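Local structure of GTP-binding protein (Thermus thermophilus, 2DBY) at residues A[7-12]-A[125-130]; A[16-21]-A[73-78]; A[266-269]-A[275-278]. The protein binds guanine nucleotide, held here as GDP, and probably acts as an ATPase that associates with the 70S ribosome and its 50S subunit. All coordinates share one frame; numbering follows the deposited sequence.

Interaction 1 (A[7-12]-A[125-130]); sequences VGLPNV and LEDAEV. With GDP (guanosine-5'-diphosphate), chain B.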
ATOM      1  N   VAL A   7      -1.989  12.848   0.105  1.00 11.25           N
ATOM      2  CA  VAL A   7      -2.059  14.207  -0.410  1.00 13.07           C
ATOM      3  C   VAL A   7      -3.364  14.862  -0.033  1.00 12.68           C
ATOM      4  O   VAL A   7      -4.337  14.183   0.300  1.00 11.86           O
ATOM      5  CB  VAL A   7      -1.902  14.251  -1.957  1.00 19.48           C
ATOM      6  CG1 VAL A   7      -0.657  13.499  -2.369  1.00 14.61           C
ATOM      7  CG2 VAL A   7      -3.096  13.678  -2.625  1.00 18.13           C
ATOM      8  N   GLY A   8      -3.381  16.190  -0.048  1.00 11.14           N
ATOM      9  CA  GLY A   8      -4.620  16.870   0.280  1.00 18.34           C
ATOM     10  C   GLY A   8      -4.509  18.355   0.010  1.00 21.43           C
ATOM     11  O   GLY A   8      -3.440  18.935   0.210  1.00 21.11           O
ATOM     12  N   LEU A   9      -5.584  18.969  -0.466  1.00 15.87           N
ATOM     13  CA  LEU A   9      -5.534  20.405  -0.684  1.00 17.44           C
ATOM     14  C   LEU A   9      -5.792  20.989   0.712  1.00 22.03           C
ATOM     15  O   LEU A   9      -5.987  20.247   1.674  1.00 20.36           O
ATOM     16  CB  LEU A   9      -6.600  20.822  -1.701  1.00 16.62           C
ATOM     17  CG  LEU A   9      -6.416  20.215  -3.106  1.00 26.08           C
ATOM     18  CD1 LEU A   9      -7.333  20.914  -4.102  1.00 25.93           C
ATOM     19  CD2 LEU A   9      -4.965  20.327  -3.540  1.00 28.43           C
ATOM     20  N   PRO A  10      -5.769  22.320   0.859  1.00 20.62           N
ATOM     21  CA  PRO A  10      -6.005  22.909   2.181  1.00 16.54           C
ATOM     22  C   PRO A  10      -7.291  22.605   2.933  1.00 15.54           C
ATOM     23  O   PRO A  10      -8.389  22.507   2.364  1.00 18.84           O
ATOM     24  CB  PRO A  10      -5.860  24.411   1.914  1.00 20.30           C
ATOM     25  CG  PRO A  10      -4.778  24.432   0.870  1.00 22.82           C
ATOM     26  CD  PRO A  10      -5.207  23.317  -0.075  1.00 22.52           C
ATOM     27  N   ASN A  11      -7.132  22.470   4.242  1.00 20.07           N
ATOM     28  CA  ASN A  11      -8.246  22.237   5.148  1.00 20.51           C
ATOM     29  C   ASN A  11      -9.194  21.077   4.840  1.00 22.34           C
ATOM     30  O   ASN A  11     -10.404  21.272   4.725  1.00 23.06           O
ATOM     31  CB  ASN A  11      -9.036  23.551   5.280  1.00 28.28           C
ATOM     32  CG  ASN A  11      -8.127  24.729   5.628  1.00 36.27           C
ATOM     33  OD1 ASN A  11      -7.924  25.642   4.818  1.00 43.44           O
ATOM     34  ND2 ASN A  11      -7.554  24.698   6.829  1.00 40.15           N
ATOM     35  N   VAL A  12      -8.645  19.873   4.700  1.00 14.86           N
ATOM     36  CA  VAL A  12      -9.475  18.697   4.447  1.00 13.54           C
ATOM     37  C   VAL A  12      -9.311  17.679   5.585  1.00 16.15           C
ATOM     38  O   VAL A  12      -9.924  16.606   5.564  1.00 14.88           O
ATOM     39  CB  VAL A  12      -9.122  18.037   3.101  1.00 13.49           C
ATOM     40  CG1 VAL A  12      -9.269  19.083   1.976  1.00 14.27           C
ATOM     41  CG2 VAL A  12      -7.683  17.508   3.103  1.00 13.54           C
ATOM     42  N   LEU A 125     -15.013  16.452  -5.199  1.00 22.01           N
ATOM     43  CA  LEU A 125     -14.638  16.054  -6.545  1.00 24.85           C
ATOM     44  C   LEU A 125     -13.720  17.112  -7.194  1.00 27.98           C
ATOM     45  O   LEU A 125     -12.860  16.774  -8.019  1.00 25.97           O
ATOM     46  CB  LEU A 125     -15.890  15.803  -7.385  1.00 27.38           C
ATOM     47  CG  LEU A 125     -16.347  14.334  -7.432  1.00 29.75           C
ATOM     48  CD1 LEU A 125     -16.418  13.750  -6.019  1.00 32.81           C
ATOM     49  CD2 LEU A 125     -17.697  14.237  -8.138  1.00 32.92           C
ATOM     50  N   GLU A 126     -13.875  18.378  -6.792  1.00 23.90           N
ATOM     51  CA  GLU A 126     -13.059  19.458  -7.347  1.00 26.69           C
ATOM     52  C   GLU A 126     -11.604  19.291  -6.902  1.00 22.65           C
ATOM     53  O   GLU A 126     -10.679  19.457  -7.697  1.00 18.59           O
ATOM     54  CB  GLU A 126     -13.590  20.821  -6.904  1.00 35.09           C
ATOM     55  CG  GLU A 126     -13.342  21.914  -7.928  1.00 48.19           C
ATOM     56  CD  GLU A 126     -14.251  21.778  -9.145  1.00 56.42           C
ATOM     57  OE1 GLU A 126     -15.456  22.112  -9.033  1.00 57.49           O
ATOM     58  OE2 GLU A 126     -13.763  21.325 -10.208  1.00 58.04           O
ATOM     59  N   ASP A 127     -11.407  18.954  -5.627  1.00 18.10           N
ATOM     60  CA  ASP A 127     -10.066  18.722  -5.103  1.00 17.21           C
ATOM     61  C   ASP A 127      -9.391  17.578  -5.866  1.00 13.51           C
ATOM     62  O   ASP A 127      -8.218  17.674  -6.240  1.00 15.72           O
ATOM     63  CB  ASP A 127     -10.142  18.340  -3.619  1.00 17.26           C
ATOM     64  CG  ASP A 127     -10.250  19.538  -2.713  1.00 25.98           C
ATOM     65  OD1 ASP A 127     -10.508  20.656  -3.224  1.00 22.26           O
ATOM     66  OD2 ASP A 127     -10.070  19.352  -1.484  1.00 21.69           O
ATOM     67  N   ALA A 128     -10.123  16.480  -6.060  1.00 13.35           N
ATOM     68  CA  ALA A 128      -9.562  15.324  -6.756  1.00 13.21           C
ATOM     69  C   ALA A 128      -9.112  15.722  -8.167  1.00 16.26           C
ATOM     70  O   ALA A 128      -8.036  15.345  -8.616  1.00 16.69           O
ATOM     71  CB  ALA A 128     -10.605  14.206  -6.839  1.00 17.46           C
ATOM     72  N   GLU A 129      -9.949  16.490  -8.857  1.00 17.06           N
ATOM     73  CA  GLU A 129      -9.599  16.929 -10.209  1.00 20.53           C
ATOM     74  C   GLU A 129      -8.392  17.867 -10.245  1.00 16.17           C
ATOM     75  O   GLU A 129      -7.609  17.833 -11.198  1.00 16.17           O
ATOM     76  CB  GLU A 129     -10.803  17.598 -10.882  1.00 25.99           C
ATOM     77  CG  GLU A 129     -10.500  18.042 -12.310  1.00 40.92           C
ATOM     78  CD  GLU A 129     -11.667  18.734 -12.995  1.00 51.52           C
ATOM     79  OE1 GLU A 129     -11.512  19.107 -14.184  1.00 56.20           O
ATOM     80  OE2 GLU A 129     -12.730  18.904 -12.353  1.00 57.14           O
ATOM     81  N   VAL A 130      -8.239  18.708  -9.219  1.00 17.21           N
ATOM     82  CA  VAL A 130      -7.105  19.630  -9.163  1.00 16.03           C
ATOM     83  C   VAL A 130      -5.802  18.847  -9.120  1.00 15.56           C
ATOM     84  O   VAL A 130      -4.885  19.112  -9.893  1.00 14.20           O
ATOM     85  CB  VAL A 130      -7.171  20.582  -7.928  1.00 17.43           C
ATOM     86  CG1 VAL A 130      -5.812  21.283  -7.730  1.00 19.40           C
ATOM     87  CG2 VAL A 130      -8.265  21.631  -8.143  1.00 22.49           C
TER
HETATM   88  PB  GDP B 501      -5.413  20.248   6.544  0.62 27.51           P
HETATM   89  O1B GDP B 501      -5.421  21.706   6.107  0.62 26.09           O
HETATM   90  O2B GDP B 501      -5.841  19.261   5.329  0.62 12.57           O
HETATM   91  O3B GDP B 501      -4.287  19.788   7.468  0.62 23.11           O
HETATM   92  O3A GDP B 501      -6.730  20.175   7.516  0.62 27.76           O
HETATM   93  PA  GDP B 501      -6.823  20.083   9.125  0.62 36.75           P
HETATM   94  O1A GDP B 501      -6.154  18.867   9.600  0.62 19.44           O
HETATM   95  O2A GDP B 501      -6.139  21.379   9.792  0.62 33.40           O
HETATM   96  O5' GDP B 501      -8.384  20.014   9.537  0.62 40.67           O
HETATM   97  C5' GDP B 501      -9.038  21.222   9.133  0.62 49.07           C
HETATM   98  C4' GDP B 501     -10.240  21.476  10.077  0.62 51.81           C
HETATM   99  O4' GDP B 501     -11.233  20.377  10.032  0.62 53.64           O
HETATM  100  C3' GDP B 501      -9.880  21.574  11.554  0.62 52.74           C
HETATM  101  O3' GDP B 501     -10.304  22.571  12.482  0.62 57.49           O
HETATM  102  C2' GDP B 501      -9.990  20.100  12.024  0.62 54.44           C
HETATM  103  O2' GDP B 501     -10.296  20.140  13.438  0.62 57.11           O
HETATM  104  C1' GDP B 501     -11.307  19.715  11.367  0.62 52.49           C
HETATM  105  N9  GDP B 501     -11.447  18.247  11.142  0.62 47.77           N
HETATM  106  C8  GDP B 501     -10.524  17.407  10.545  0.62 44.91           C
HETATM  107  N7  GDP B 501     -10.979  16.184  10.502  0.62 36.19           N
HETATM  108  C5  GDP B 501     -12.216  16.151  11.064  0.62 41.36           C
HETATM  109  C6  GDP B 501     -13.190  15.121  11.292  0.62 38.65           C
HETATM  110  O6  GDP B 501     -12.962  13.984  10.951  0.62 21.73           O
HETATM  111  N1  GDP B 501     -14.384  15.449  11.906  0.62 38.06           N
HETATM  112  C2  GDP B 501     -14.636  16.752  12.292  0.62 44.46           C
HETATM  113  N2  GDP B 501     -15.830  17.054  12.897  0.62 45.35           N
HETATM  114  N3  GDP B 501     -13.738  17.725  12.085  0.62 46.55           N
HETATM  115  C4  GDP B 501     -12.533  17.473  11.484  0.62 44.82           C
HETATM  116  O   HOH W   1      -7.978  17.437  -1.027  1.00 15.71           O
HETATM  117  O   HOH W   2      -9.773  21.812  -0.071  1.00 25.16           O
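L9 reaches toward helix 124-156 and lays its side chain against D127 and V130. Its CG stands beside the backbone N (chi1 -63°), directed to the helix, and the extended second torsion then sets CD1 by the carboxylate. CD1 of L9 lies 3.3 Å from OD1 of D127, a contact of methyl with carboxylate oxygen, and 3.8 Å from CB of V130, the apolar part of the contact. The backbone of L9 joins in through water: its N donates to a water at 2.9 Å, and that water donates to D127 OD2. A second water lies within reach of both P10 O and D127 OD2. N11 gives its backbone N to GDP O1B, a bond bent to 131°. V12 faces both ways, since its N donates nearly straight (164°) to GDP O2B while CG1 sits 3.6 Å from D127 OD2. The V12 side chain also packs on V106 of strand 102-108, and the V12 backbone O accepts a hydrogen bond from N209 ND2. A loop between strand 3-7 and helix 14-25 whose backbone amides grip the beta-phosphate is the P-loop (Walker A) arrangement, backed here by helix 124-156 through D127, a bridging water and V130 against the L9 methyl.

Interaction 2 (A[16-21]-A[73-78]); sequences TLFNAL and FVDIAG. With GDP (guanosine-5'-diphosphate), chain B.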
ATOM      1  N   THR A  16      -4.644  16.558  10.690  1.00 15.47           N
ATOM      2  CA  THR A  16      -5.293  15.858  11.791  1.00 14.29           C
ATOM      3  C   THR A  16      -5.043  14.369  11.608  1.00 16.91           C
ATOM      4  O   THR A  16      -4.667  13.677  12.551  1.00 15.58           O
ATOM      5  CB  THR A  16      -6.796  16.139  11.797  1.00 16.19           C
ATOM      6  OG1 THR A  16      -7.000  17.536  12.041  1.00 18.54           O
ATOM      7  CG2 THR A  16      -7.497  15.323  12.897  1.00 15.35           C
ATOM      8  N   LEU A  17      -5.217  13.885  10.379  1.00 12.59           N
ATOM      9  CA  LEU A  17      -4.972  12.479  10.095  1.00 12.16           C
ATOM     10  C   LEU A  17      -3.512  12.193  10.385  1.00 15.63           C
ATOM     11  O   LEU A  17      -3.174  11.125  10.866  1.00 12.62           O
ATOM     12  CB  LEU A  17      -5.281  12.141   8.632  1.00 12.74           C
ATOM     13  CG  LEU A  17      -5.112  10.662   8.267  1.00 13.59           C
ATOM     14  CD1 LEU A  17      -6.050   9.747   9.079  1.00 10.21           C
ATOM     15  CD2 LEU A  17      -5.411  10.516   6.770  1.00 16.12           C
ATOM     16  N   PHE A  18      -2.620  13.128  10.058  1.00 12.84           N
ATOM     17  CA  PHE A  18      -1.233  12.854  10.405  1.00 16.26           C
ATOM     18  C   PHE A  18      -0.907  12.923  11.890  1.00 18.93           C
ATOM     19  O   PHE A  18       0.110  12.367  12.308  1.00 25.06           O
ATOM     20  CB  PHE A  18      -0.278  13.724   9.630  1.00 18.90           C
ATOM     21  CG  PHE A  18       0.152  13.085   8.380  1.00 16.12           C
ATOM     22  CD1 PHE A  18      -0.537  13.326   7.194  1.00 19.84           C
ATOM     23  CD2 PHE A  18       1.153  12.123   8.406  1.00 17.10           C
ATOM     24  CE1 PHE A  18      -0.241  12.611   6.037  1.00 23.60           C
ATOM     25  CE2 PHE A  18       1.460  11.398   7.265  1.00 22.26           C
ATOM     26  CZ  PHE A  18       0.755  11.645   6.067  1.00 24.38           C
ATOM     27  N   ASN A  19      -1.729  13.574  12.703  1.00 22.54           N
ATOM     28  CA  ASN A  19      -1.439  13.535  14.153  1.00 20.38           C
ATOM     29  C   ASN A  19      -1.594  12.066  14.525  1.00 19.64           C
ATOM     30  O   ASN A  19      -0.795  11.494  15.271  1.00 17.92           O
ATOM     31  CB  ASN A  19      -2.455  14.324  14.999  1.00 20.18           C
ATOM     32  CG  ASN A  19      -2.341  15.817  14.821  1.00 28.19           C
ATOM     33  OD1 ASN A  19      -1.261  16.334  14.562  1.00 27.26           O
ATOM     34  ND2 ASN A  19      -3.475  16.526  14.964  1.00 28.83           N
ATOM     35  N   ALA A  20      -2.636  11.448  13.987  1.00 15.74           N
ATOM     36  CA  ALA A  20      -2.901  10.046  14.282  1.00 16.40           C
ATOM     37  C   ALA A  20      -1.811   9.111  13.762  1.00 13.83           C
ATOM     38  O   ALA A  20      -1.374   8.180  14.451  1.00 13.48           O
ATOM     39  CB  ALA A  20      -4.253   9.655  13.709  1.00 14.13           C
ATOM     40  N   LEU A  21      -1.368   9.354  12.535  1.00  9.98           N
ATOM     41  CA  LEU A  21      -0.349   8.532  11.937  1.00 12.91           C
ATOM     42  C   LEU A  21       0.977   8.669  12.684  1.00 11.66           C
ATOM     43  O   LEU A  21       1.674   7.677  12.893  1.00 11.48           O
ATOM     44  CB  LEU A  21      -0.184   8.929  10.461  1.00 11.91           C
ATOM     45  CG  LEU A  21      -1.356   8.481   9.585  1.00 13.50           C
ATOM     46  CD1 LEU A  21      -1.302   9.172   8.216  1.00 20.73           C
ATOM     47  CD2 LEU A  21      -1.289   6.957   9.416  1.00 19.36           C
ATOM     48  N   PHE A  73       3.538   5.321   5.174  1.00 10.46           N
ATOM     49  CA  PHE A  73       2.784   6.436   4.615  1.00 13.27           C
ATOM     50  C   PHE A  73       3.668   7.671   4.622  1.00 16.26           C
ATOM     51  O   PHE A  73       4.417   7.885   5.585  1.00 18.35           O
ATOM     52  CB  PHE A  73       1.538   6.717   5.465  1.00 13.65           C
ATOM     53  CG  PHE A  73       0.450   5.697   5.293  1.00 13.92           C
ATOM     54  CD1 PHE A  73       0.363   4.595   6.148  1.00 15.06           C
ATOM     55  CD2 PHE A  73      -0.463   5.815   4.248  1.00 11.39           C
ATOM     56  CE1 PHE A  73      -0.624   3.620   5.955  1.00 13.15           C
ATOM     57  CE2 PHE A  73      -1.452   4.851   4.045  1.00  9.79           C
ATOM     58  CZ  PHE A  73      -1.535   3.751   4.895  1.00 11.80           C
ATOM     59  N   VAL A  74       3.567   8.479   3.570  1.00 11.94           N
ATOM     60  CA  VAL A  74       4.358   9.695   3.474  1.00 13.51           C
ATOM     61  C   VAL A  74       3.437  10.906   3.377  1.00 15.06           C
ATOM     62  O   VAL A  74       2.469  10.885   2.602  1.00 13.06           O
ATOM     63  CB  VAL A  74       5.223   9.654   2.210  1.00 13.24           C
ATOM     64  CG1 VAL A  74       6.072  10.930   2.107  1.00 17.50           C
ATOM     65  CG2 VAL A  74       6.081   8.409   2.218  1.00 17.22           C
ATOM     66  N   ASP A  75       3.707  11.952   4.160  1.00 12.56           N
ATOM     67  CA  ASP A  75       2.897  13.156   4.079  1.00 15.72           C
ATOM     68  C   ASP A  75       3.520  13.886   2.904  1.00 18.48           C
ATOM     69  O   ASP A  75       4.619  14.444   3.045  1.00 16.09           O
ATOM     70  CB  ASP A  75       3.049  14.031   5.332  1.00 15.38           C
ATOM     71  CG  ASP A  75       2.194  15.301   5.275  1.00 31.05           C
ATOM     72  OD1 ASP A  75       1.575  15.574   4.221  1.00 26.16           O
ATOM     73  OD2 ASP A  75       2.138  16.033   6.293  1.00 25.84           O
ATOM     74  N   ILE A  76       2.812  13.900   1.770  1.00 15.22           N
ATOM     75  CA  ILE A  76       3.342  14.527   0.566  1.00 19.18           C
ATOM     76  C   ILE A  76       3.251  16.009   0.718  1.00 22.18           C
ATOM     77  O   ILE A  76       2.168  16.585   0.871  1.00 30.62           O
ATOM     78  CB  ILE A  76       2.589  14.110  -0.690  1.00 17.32           C
ATOM     79  CG1 ILE A  76       2.801  12.610  -0.963  1.00 18.76           C
ATOM     80  CG2 ILE A  76       3.076  14.969  -1.881  1.00 22.82           C
ATOM     81  CD1 ILE A  76       4.200  12.222  -1.390  1.00 17.77           C
ATOM     82  N   ALA A  77       4.419  16.609   0.638  1.00 31.99           N
ATOM     83  CA  ALA A  77       4.575  18.024   0.816  1.00 33.95           C
ATOM     84  C   ALA A  77       4.696  18.788  -0.488  1.00 32.31           C
ATOM     85  O   ALA A  77       5.377  18.335  -1.419  1.00 27.22           O
ATOM     86  CB  ALA A  77       5.785  18.249   1.646  1.00 30.47           C
ATOM     87  N   GLY A  78       4.011  19.933  -0.543  1.00 33.32           N
ATOM     88  CA  GLY A  78       4.093  20.790  -1.708  1.00 24.76           C
ATOM     89  C   GLY A  78       2.847  21.462  -2.230  1.00 21.86           C
ATOM     90  O   GLY A  78       1.729  20.923  -2.168  1.00 24.97           O
TER
HETATM   91  PB  GDP B 501      -5.413  20.248   6.544  0.62 27.51           P
HETATM   92  O1B GDP B 501      -5.421  21.706   6.107  0.62 26.09           O
HETATM   93  O2B GDP B 501      -5.841  19.261   5.329  0.62 12.57           O
HETATM   94  O3B GDP B 501      -4.287  19.788   7.468  0.62 23.11           O
HETATM   95  O3A GDP B 501      -6.730  20.175   7.516  0.62 27.76           O
HETATM   96  PA  GDP B 501      -6.823  20.083   9.125  0.62 36.75           P
HETATM   97  O1A GDP B 501      -6.154  18.867   9.600  0.62 19.44           O
HETATM   98  O2A GDP B 501      -6.139  21.379   9.792  0.62 33.40           O
HETATM   99  O5' GDP B 501      -8.384  20.014   9.537  0.62 40.67           O
HETATM  100  C5' GDP B 501      -9.038  21.222   9.133  0.62 49.07           C
HETATM  101  C4' GDP B 501     -10.240  21.476  10.077  0.62 51.81           C
HETATM  102  O4' GDP B 501     -11.233  20.377  10.032  0.62 53.64           O
HETATM  103  C3' GDP B 501      -9.880  21.574  11.554  0.62 52.74           C
HETATM  104  O3' GDP B 501     -10.304  22.571  12.482  0.62 57.49           O
HETATM  105  C2' GDP B 501      -9.990  20.100  12.024  0.62 54.44           C
HETATM  106  O2' GDP B 501     -10.296  20.140  13.438  0.62 57.11           O
HETATM  107  C1' GDP B 501     -11.307  19.715  11.367  0.62 52.49           C
HETATM  108  N9  GDP B 501     -11.447  18.247  11.142  0.62 47.77           N
HETATM  109  C8  GDP B 501     -10.524  17.407  10.545  0.62 44.91           C
HETATM  110  N7  GDP B 501     -10.979  16.184  10.502  0.62 36.19           N
HETATM  111  C5  GDP B 501     -12.216  16.151  11.064  0.62 41.36           C
HETATM  112  C6  GDP B 501     -13.190  15.121  11.292  0.62 38.65           C
HETATM  113  O6  GDP B 501     -12.962  13.984  10.951  0.62 21.73           O
HETATM  114  N1  GDP B 501     -14.384  15.449  11.906  0.62 38.06           N
HETATM  115  C2  GDP B 501     -14.636  16.752  12.292  0.62 44.46           C
HETATM  116  N2  GDP B 501     -15.830  17.054  12.897  0.62 45.35           N
HETATM  117  N3  GDP B 501     -13.738  17.725  12.085  0.62 46.55           N
HETATM  118  C4  GDP B 501     -12.533  17.473  11.484  0.62 44.82           C
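F18 and D75 make the tight part of this contact, between helix 14-25 and the end of strand 66-75. CB of D75 lies over one face of the F18 ring, 3.6 Å from its centroid and 21° off the normal, a CH-pi contact displaced toward the rim. At that rim, CZ of F18 comes to 3.3 Å from CA of D75. The D75 carboxylate is stacked on the same ring: the two planes are 13° apart, and the carboxylate carbon lies over the ring near CE1 and CD1. Because CG of D75 is anti to the backbone N, the carboxylate extends along the ring, with its CG 3.7 Å from CE1 of F18. Its charge is answered by K14, which forms a salt bridge to OD1. On the opposite face of F18, CD1 of L21 sits 3.6 Å above the ring plane, and the phenylalanine is thus sandwiched between its own helix and the strand.

The packing slackens toward F73. There the nearest approach is L21 CD2 to F73 CD1 at 4.4 Å, a light apolar touch, and F73 finds further company in V4 and in L274 of helix 270-281. This looser end is nevertheless buried, whereas the chain beyond D75 leaves the helix, and G78 at its far end is exposed to solvent. On the nucleotide side of the helix, T16 gives both N and OG1 to GDP O1A, the hydroxyl at 2.9 Å.

The axes of helix 16-21 and strand 73-75 approach to 10.4 Å at 137°, so the helix segment runs obliquely antiparallel to the strand it packs on. D75-I76-A77-G78, following that strand with its aspartate paired to the P-loop lysine, is consistent with the G3 (DxxG) motif of P-loop GTPases.

Interaction 3 (A[266-269]-A[275-278]); sequences LQES and ARAG
E268 and R276 meet through a two-pronged salt bridge. NE of R276 donates to OE2 of E268 at 2.7 Å, and NH2 of R276 donates to OE1 of E268 at 2.8 Å, with N-H...O angles of 157° and 150°. This is the side-on grip, one nitrogen to each oxygen; both oxygens are met on the syn side, but somewhat out of the carboxylate plane, and OE1 is also tilted from the guanidinium plane. The two flat groups are nearly coplanar, 11° apart, which suits the paired bonds. R276 is modelled in two conformers and this bridge belongs to one, so the grip may not be permanent.

E268 is extended, its CG anti to the backbone N, and reaches across from the loop, while R276 bends at chi3 to turn its NE edge to meet it. S269 is the N-cap, and its OG accepts from Q272 N at the start of helix 270-281. Replacing E268 with an alanine would probably leave the NE edge of R276 without its carboxylate mate.

R280 brings a like charge close to R276 NH1, so the glutamate probably offsets positive charge here as well as tying the loop to the helix that follows.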
ATOM      1  N   LEU A 266     -18.404   0.226  15.855  1.00 15.56           N
ATOM      2  CA  LEU A 266     -17.383   0.162  14.808  1.00 18.09           C
ATOM      3  C   LEU A 266     -16.367  -0.896  15.237  1.00 24.70           C
ATOM      4  O   LEU A 266     -15.961  -0.941  16.412  1.00 25.63           O
ATOM      5  CB  LEU A 266     -16.708   1.527  14.643  1.00 19.63           C
ATOM      6  CG  LEU A 266     -17.685   2.645  14.272  1.00 21.13           C
ATOM      7  CD1 LEU A 266     -16.936   3.974  14.281  1.00 23.03           C
ATOM      8  CD2 LEU A 266     -18.316   2.385  12.905  1.00 20.02           C
ATOM      9  N   GLN A 267     -15.951  -1.729  14.285  1.00 21.88           N
ATOM     10  CA  GLN A 267     -15.041  -2.835  14.592  1.00 25.92           C
ATOM     11  C   GLN A 267     -13.554  -2.702  14.271  1.00 28.47           C
ATOM     12  O   GLN A 267     -12.750  -3.516  14.746  1.00 31.08           O
ATOM     13  CB  GLN A 267     -15.564  -4.105  13.912  1.00 30.38           C
ATOM     14  CG  GLN A 267     -17.034  -4.436  14.206  1.00 27.13           C
ATOM     15  CD  GLN A 267     -17.389  -4.416  15.695  1.00 26.37           C
ATOM     16  OE1 GLN A 267     -16.595  -4.823  16.556  1.00 31.56           O
ATOM     17  NE2 GLN A 267     -18.597  -3.955  15.998  1.00 34.81           N
ATOM     18  N   GLU A 268     -13.177  -1.703  13.480  1.00 22.12           N
ATOM     19  CA  GLU A 268     -11.773  -1.527  13.091  1.00 20.21           C
ATOM     20  C   GLU A 268     -11.492  -0.034  12.959  1.00 18.82           C
ATOM     21  O   GLU A 268     -12.329   0.680  12.437  1.00 20.33           O
ATOM     22  CB  GLU A 268     -11.567  -2.238  11.747  1.00 23.61           C
ATOM     23  CG  GLU A 268     -10.180  -2.170  11.175  1.00 22.61           C
ATOM     24  CD  GLU A 268     -10.047  -3.027   9.922  1.00 34.32           C
ATOM     25  OE1 GLU A 268     -11.033  -3.091   9.156  1.00 28.78           O
ATOM     26  OE2 GLU A 268      -8.969  -3.630   9.699  1.00 32.09           O
ATOM     27  N   SER A 269     -10.339   0.441  13.423  1.00 15.85           N
ATOM     28  CA  SER A 269     -10.044   1.873  13.316  1.00 15.01           C
ATOM     29  C   SER A 269      -9.883   2.288  11.875  1.00 18.99           C
ATOM     30  O   SER A 269      -9.642   1.458  10.998  1.00 18.35           O
ATOM     31  CB  SER A 269      -8.761   2.244  14.069  1.00 17.72           C
ATOM     32  OG  SER A 269      -7.638   1.692  13.420  1.00 15.84           O
ATOM     33  N   ALA A 275      -4.541   1.342   6.408  1.00 11.86           N
ATOM     34  CA  ALA A 275      -3.353   0.520   6.248  1.00 10.06           C
ATOM     35  C   ALA A 275      -3.655  -0.686   5.342  1.00  8.59           C
ATOM     36  O   ALA A 275      -2.857  -1.043   4.469  1.00 11.51           O
ATOM     37  CB  ALA A 275      -2.844   0.050   7.649  1.00 13.93           C
ATOM     38  N   ARG A 276      -4.816  -1.306   5.548  0.50 11.11           N
ATOM     39  CA  ARG A 276      -5.207  -2.461   4.742  0.50 11.59           C
ATOM     40  C   ARG A 276      -5.472  -2.049   3.293  0.50 15.28           C
ATOM     41  O   ARG A 276      -5.200  -2.811   2.363  0.50 17.51           O
ATOM     42  CB  ARG A 276      -6.451  -3.141   5.338  0.50 15.89           C
ATOM     43  CG  ARG A 276      -6.174  -3.949   6.619  0.50 15.94           C
ATOM     44  CD  ARG A 276      -7.332  -4.909   6.966  0.50 22.03           C
ATOM     45  NE  ARG A 276      -8.610  -4.216   7.120  0.50 21.11           N
ATOM     46  CZ  ARG A 276      -9.542  -4.139   6.175  0.50 24.54           C
ATOM     47  NH1 ARG A 276      -9.350  -4.724   4.998  0.50 24.89           N
ATOM     48  NH2 ARG A 276     -10.657  -3.455   6.393  0.50 14.47           N
ATOM     49  N   ALA A 277      -6.006  -0.848   3.099  1.00 11.31           N
ATOM     50  CA  ALA A 277      -6.266  -0.355   1.744  1.00 12.20           C
ATOM     51  C   ALA A 277      -4.912  -0.064   1.087  1.00 12.81           C
ATOM     52  O   ALA A 277      -4.725  -0.326  -0.102  1.00 14.49           O
ATOM     53  CB  ALA A 277      -7.135   0.919   1.767  1.00 15.83           C
ATOM     54  N   GLY A 278      -3.969   0.451   1.875  1.00 13.69           N
ATOM     55  CA  GLY A 278      -2.643   0.731   1.333  1.00 15.40           C
ATOM     56  C   GLY A 278      -1.924  -0.565   0.973  1.00 17.63           C
ATOM     57  O   GLY A 278      -1.231  -0.653  -0.032  1.00 13.75           O
TER

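In the fold
Along the chain, interaction 2 is nested inside the loop closed by interaction 1, and interaction 3 follows both. Interactions 1 and 2 share the GTPase domain and both touch GDP, the first at the beta-phosphate and the second at the alpha-phosphate. Their centres lie about 14 Å apart, and they meet where V7 CG1, at the end of strand 3-7, packs 3.7 Å from I76 CB, just past the end of strand 66-75. Interaction 3 is about 17 Å from interaction 2, centre to centre, yet F73 CZ packs 3.9 Å from A275 CA. Helix 270-281 therefore joins the sheet beside the nucleotide site to a surface salt bridge, while interactions 1 and 3, centres about 22 Å apart, do not touch.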